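Local coordinates for OBG-type G domain-containing protein (Pyrococcus horikoshii, PDB 2E87), which is of unknown cellular function but binds GDP in its Obg-type G domain and is thought to act as a GTP-binding protein, at residues 51-54 with 55-59; 134-137 with 138-142. One frame throughout, in Å; residues are numbered along the deposited sequence.

Contact 1. Residues 51-54 with 55-59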
loop_
_atom_site.group_PDB
_atom_site.type_symbol
_atom_site.label_atom_id
_atom_site.label_comp_id
_atom_site.label_asym_id
_atom_site.label_seq_id
_atom_site.Cartn_x
_atom_site.Cartn_y
_atom_site.Cartn_z
ATOM N N ARG A 51 3.741 33.389 17.679
ATOM C CA ARG A 51 4.436 32.131 17.915
ATOM C C ARG A 51 3.490 30.965 18.119
ATOM O O ARG A 51 3.774 29.853 17.682
ATOM C CB ARG A 51 5.356 32.225 19.137
ATOM C CG ARG A 51 6.471 33.228 19.014
ATOM C CD ARG A 51 7.661 32.778 19.841
ATOM N NE ARG A 51 8.656 33.834 19.990
ATOM C CZ ARG A 51 8.547 34.843 20.852
ATOM N NH1 ARG A 51 7.484 34.927 21.648
ATOM N NH2 ARG A 51 9.502 35.765 20.916
ATOM N N THR A 52 2.378 31.211 18.805
ATOM C CA THR A 52 1.417 30.156 19.071
ATOM C C THR A 52 0.746 29.710 17.769
ATOM O O THR A 52 0.569 28.516 17.533
ATOM C CB THR A 52 0.353 30.622 20.102
ATOM O OG1 THR A 52 1.011 31.160 21.253
ATOM C CG2 THR A 52 -0.519 29.446 20.549
ATOM N N VAL A 53 0.376 30.657 16.914
ATOM C CA VAL A 53 -0.246 30.282 15.648
ATOM C C VAL A 53 0.757 29.486 14.853
ATOM O O VAL A 53 0.434 28.449 14.299
ATOM C CB VAL A 53 -0.655 31.499 14.806
ATOM C CG1 VAL A 53 -1.019 31.052 13.368
ATOM C CG2 VAL A 53 -1.835 32.190 15.461
ATOM N N SER A 54 1.984 29.970 14.811
ATOM C CA SER A 54 3.023 29.281 14.063
ATOM C C SER A 54 3.249 27.854 14.550
ATOM O O SER A 54 3.341 26.928 13.746
ATOM C CB SER A 54 4.333 30.059 14.133
ATOM O OG SER A 54 5.319 29.439 13.333
ATOM N N ASN A 55 3.312 27.673 15.865
ATOM C CA ASN A 55 3.546 26.349 16.422
ATOM C C ASN A 55 2.412 25.373 16.287
ATOM O O ASN A 55 2.634 24.195 16.027
ATOM C CB ASN A 55 3.934 26.437 17.892
ATOM C CG ASN A 55 5.410 26.595 18.070
ATOM O OD1 ASN A 55 5.949 27.683 17.880
ATOM N ND2 ASN A 55 6.090 25.495 18.407
ATOM N N VAL A 56 1.194 25.853 16.477
ATOM C CA VAL A 56 0.052 24.976 16.376
ATOM C C VAL A 56 -0.108 24.475 14.950
ATOM O O VAL A 56 -0.347 23.297 14.729
ATOM C CB VAL A 56 -1.217 25.698 16.858
ATOM C CG1 VAL A 56 -2.457 24.906 16.493
ATOM C CG2 VAL A 56 -1.135 25.866 18.358
ATOM N N VAL A 57 0.047 25.368 13.979
ATOM C CA VAL A 57 -0.084 24.967 12.586
ATOM C C VAL A 57 1.032 24.007 12.192
ATOM O O VAL A 57 0.778 22.948 11.619
ATOM C CB VAL A 57 -0.041 26.182 11.640
ATOM C CG1 VAL A 57 0.108 25.710 10.208
ATOM C CG2 VAL A 57 -1.295 27.013 11.806
ATOM N N ARG A 58 2.269 24.374 12.508
ATOM C CA ARG A 58 3.397 23.543 12.140
ATOM C C ARG A 58 3.374 22.194 12.833
ATOM O O ARG A 58 3.754 21.194 12.243
ATOM C CB ARG A 58 4.701 24.293 12.403
ATOM C CG ARG A 58 4.977 25.381 11.358
ATOM C CD ARG A 58 5.859 26.494 11.909
ATOM N NE ARG A 58 7.072 25.949 12.483
ATOM C CZ ARG A 58 7.438 26.102 13.746
ATOM N NH1 ARG A 58 6.686 26.799 14.584
ATOM N NH2 ARG A 58 8.553 25.534 14.171
ATOM N N ASP A 59 2.891 22.150 14.067
ATOM C CA ASP A 59 2.839 20.884 14.770
ATOM C C ASP A 59 1.834 19.936 14.138
ATOM O O ASP A 59 2.150 18.767 13.927
ATOM C CB ASP A 59 2.504 21.092 16.244
ATOM C CG ASP A 59 3.653 21.726 17.015
ATOM O OD1 ASP A 59 4.780 21.824 16.465
ATOM O OD2 ASP A 59 3.423 22.120 18.178
#

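Contact 2. Residues 134-137 with 138-142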
loop_
_atom_site.group_PDB
_atom_site.type_symbol
_atom_site.label_atom_id
_atom_site.label_comp_id
_atom_site.label_asym_id
_atom_site.label_seq_id
_atom_site.Cartn_x
_atom_site.Cartn_y
_atom_site.Cartn_z
ATOM N N GLY A 134 -3.241 36.979 8.532
ATOM C CA GLY A 134 -3.695 36.996 7.155
ATOM C C GLY A 134 -2.876 36.080 6.263
ATOM O O GLY A 134 -3.430 35.302 5.482
ATOM N N ARG A 135 -1.556 36.155 6.387
ATOM C CA ARG A 135 -0.676 35.325 5.573
ATOM C C ARG A 135 -0.704 33.847 5.942
ATOM O O ARG A 135 -0.563 32.997 5.065
ATOM C CB ARG A 135 0.767 35.834 5.628
ATOM C CG ARG A 135 0.964 37.178 4.944
ATOM C CD ARG A 135 2.434 37.496 4.811
ATOM N NE ARG A 135 2.690 38.910 4.546
ATOM C CZ ARG A 135 2.227 39.572 3.490
ATOM N NH1 ARG A 135 1.476 38.947 2.591
ATOM N NH2 ARG A 135 2.527 40.856 3.328
ATOM N N VAL A 136 -0.874 33.529 7.224
ATOM C CA VAL A 136 -0.919 32.133 7.615
ATOM C C VAL A 136 -2.174 31.512 7.033
ATOM O O VAL A 136 -2.125 30.431 6.445
ATOM C CB VAL A 136 -0.932 31.955 9.158
ATOM C CG1 VAL A 136 -1.119 30.492 9.499
ATOM C CG2 VAL A 136 0.375 32.445 9.752
ATOM N N ALA A 137 -3.302 32.194 7.203
ATOM C CA ALA A 137 -4.561 31.697 6.668
ATOM C C ALA A 137 -4.447 31.468 5.156
ATOM O O ALA A 137 -4.949 30.482 4.620
ATOM C CB ALA A 137 -5.673 32.685 6.962
ATOM N N SER A 138 -3.773 32.381 4.473
ATOM C CA SER A 138 -3.588 32.289 3.035
ATOM C C SER A 138 -2.692 31.107 2.621
ATOM O O SER A 138 -2.998 30.393 1.665
ATOM C CB SER A 138 -3.008 33.604 2.515
ATOM O OG SER A 138 -2.649 33.496 1.153
ATOM N N VAL A 139 -1.581 30.915 3.326
ATOM C CA VAL A 139 -0.693 29.800 3.012
ATOM C C VAL A 139 -1.479 28.502 3.162
ATOM O O VAL A 139 -1.412 27.632 2.301
ATOM C CB VAL A 139 0.555 29.784 3.945
ATOM C CG1 VAL A 139 1.358 28.510 3.753
ATOM C CG2 VAL A 139 1.441 30.976 3.647
ATOM N N LEU A 140 -2.263 28.386 4.231
ATOM C CA LEU A 140 -3.044 27.165 4.452
ATOM C C LEU A 140 -4.130 26.979 3.402
ATOM O O LEU A 140 -4.456 25.844 3.030
ATOM C CB LEU A 140 -3.679 27.156 5.851
ATOM C CG LEU A 140 -2.682 27.101 7.005
ATOM C CD1 LEU A 140 -3.411 27.129 8.358
ATOM C CD2 LEU A 140 -1.839 25.830 6.838
ATOM N N ARG A 141 -4.713 28.082 2.936
ATOM C CA ARG A 141 -5.728 27.953 1.905
ATOM C C ARG A 141 -5.070 27.573 0.593
ATOM O O ARG A 141 -5.688 26.923 -0.234
ATOM C CB ARG A 141 -6.568 29.226 1.776
ATOM C CG ARG A 141 -7.466 29.393 2.986
ATOM C CD ARG A 141 -8.421 30.551 2.885
ATOM N NE ARG A 141 -9.166 30.731 4.134
ATOM C CZ ARG A 141 -9.046 31.795 4.929
ATOM N NH1 ARG A 141 -8.206 32.776 4.602
ATOM N NH2 ARG A 141 -9.770 31.886 6.043
ATOM N N ASP A 142 -3.802 27.928 0.419
ATOM C CA ASP A 142 -3.109 27.544 -0.805
ATOM C C ASP A 142 -3.033 26.008 -0.894
ATOM O O ASP A 142 -3.065 25.447 -1.989
ATOM C CB ASP A 142 -1.675 28.086 -0.840
ATOM C CG ASP A 142 -1.604 29.593 -1.020
ATOM O OD1 ASP A 142 -2.563 30.181 -1.556
ATOM O OD2 ASP A 142 -0.565 30.184 -0.640
#

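Contact 1. Residues 51-54 with 55-59
Ser54 and Arg58 meet one turn apart on helix 38-67, a local i to i+4 contact in the N-terminal helical bundle of this NOG1-like protein. The backbone supplies the regular alpha-helical bonds: Val56 N reaches Thr52 O at 2.9 Å, and Arg58 N reaches Ser54 O at 3.0 Å with an N-H...O angle of 161°. The side chain of Arg58 then folds back over the same carbonyl. CD passes 3.1 Å from Ser54 O, and the bend at chi3 (53°) turns NE and the guanidinium back toward the preceding turn. There NH1 makes two weak hydrogen bonds, one to Ser54 OG at 3.2 Å and a longer one to Ser54 O. Ser54 holds OG anti to its own N (chi1 -176°), beside the carbonyl carbon, and this puts the hydroxyl near the carbonyl oxygen, where one NH1 meets both. The hydroxyl approaches the guanidinium obliquely. Ser54 OG is also hydrogen-bonded to Glu109 of helix 88-117, whose carboxylate forms a weak, long ion pair with Arg58 NH1. A leucine in place of Arg58 would probably leave Glu109 without this positive partner and Ser54 OG with one bond fewer. Around the helix from this polar pair, Val53 CG1 lies 4.3 Å from Val57 CG2, an apolar i to i+4 pair. The segment is packed on several sides: Ser54, Val57 and Arg58 touch Ile105 of helix 88-117, Val56 and Val57 meet Arg24 and Leu17 of helix 14-30, and Val53 rests on Phe132 and Tyr133 of helix 122-142.

Contact 2. Residues 134-137 with 138-142
Arg141 puts CG anti to its carbonyl carbon (chi1 -70°), which carries CG past Ala137 O; the chain then runs extended to NE and sets the guanidinium beside the Ala137 methyl. This is an i to i+4 pairing along helix 122-142 of the NOG1-type N-terminal helical domain. Arg141 NH1 stands 3.5 Å from Ala137 CB, an oblique approach of the guanidinium to a methyl group, while the aliphatic CG passes 3.2 Å from Ala137 O. The Arg141 contact with Ala137 is therefore van der Waals in the side chains and polar only in the backbone, where Arg141 N bonds to Ala137 O. Arg141 NE has a weak, long ion pair with Asp15 of helix 14-30, whose Ile18 touches both Ala137 and Arg141. On the buried face Leu140 has a chi2 of 179°, which extends its branch CD1 toward the preceding turn. CD1 packs against Val136 CG1 at 4.2 Å, adding an apolar i to i+4 pair to the backbone bond between Leu140 N and Val136 O. Val139 CG2 lies 3.2 Å from Arg135 O, the carbonyl that accepts Val139 N. That side turns to helix 88-117, where Val139 meets Trp100 and Ala101 and Arg135 NE is hydrogen-bonded to Tyr112 OH. The backbone bonds are regular: Ser138 N reaches Gly134 O at 3.1 Å and Val139 N reaches Arg135 O at 2.9 Å, while Leu140 N lies nearly in line with the Val136 C=O, at a C=O...N angle of 161° and a distance of 3.0 Å from Val136 O.

Contact 1 on helix 38-67 precedes contact 2 on helix 122-142 along the chain, yet the two lie side by side in the bundle, their centres about 13 Å apart. Their apolar faces pack directly: Val57 CG1 is 3.9 Å from Leu140 CD2, and Val53 CG1 is 3.9 Å from Val136 CG1. Helices 14-30 and 88-117 touch both, so four helices share one hydrophobic interior, to which each contact gives residues one turn apart. Both contacts belong to the N-terminal helical domain and lie away from the GDP site; each is local to one helix, and their apolar sides join the two helices, which suggests structural packing of the bundle and not direct nucleotide contact.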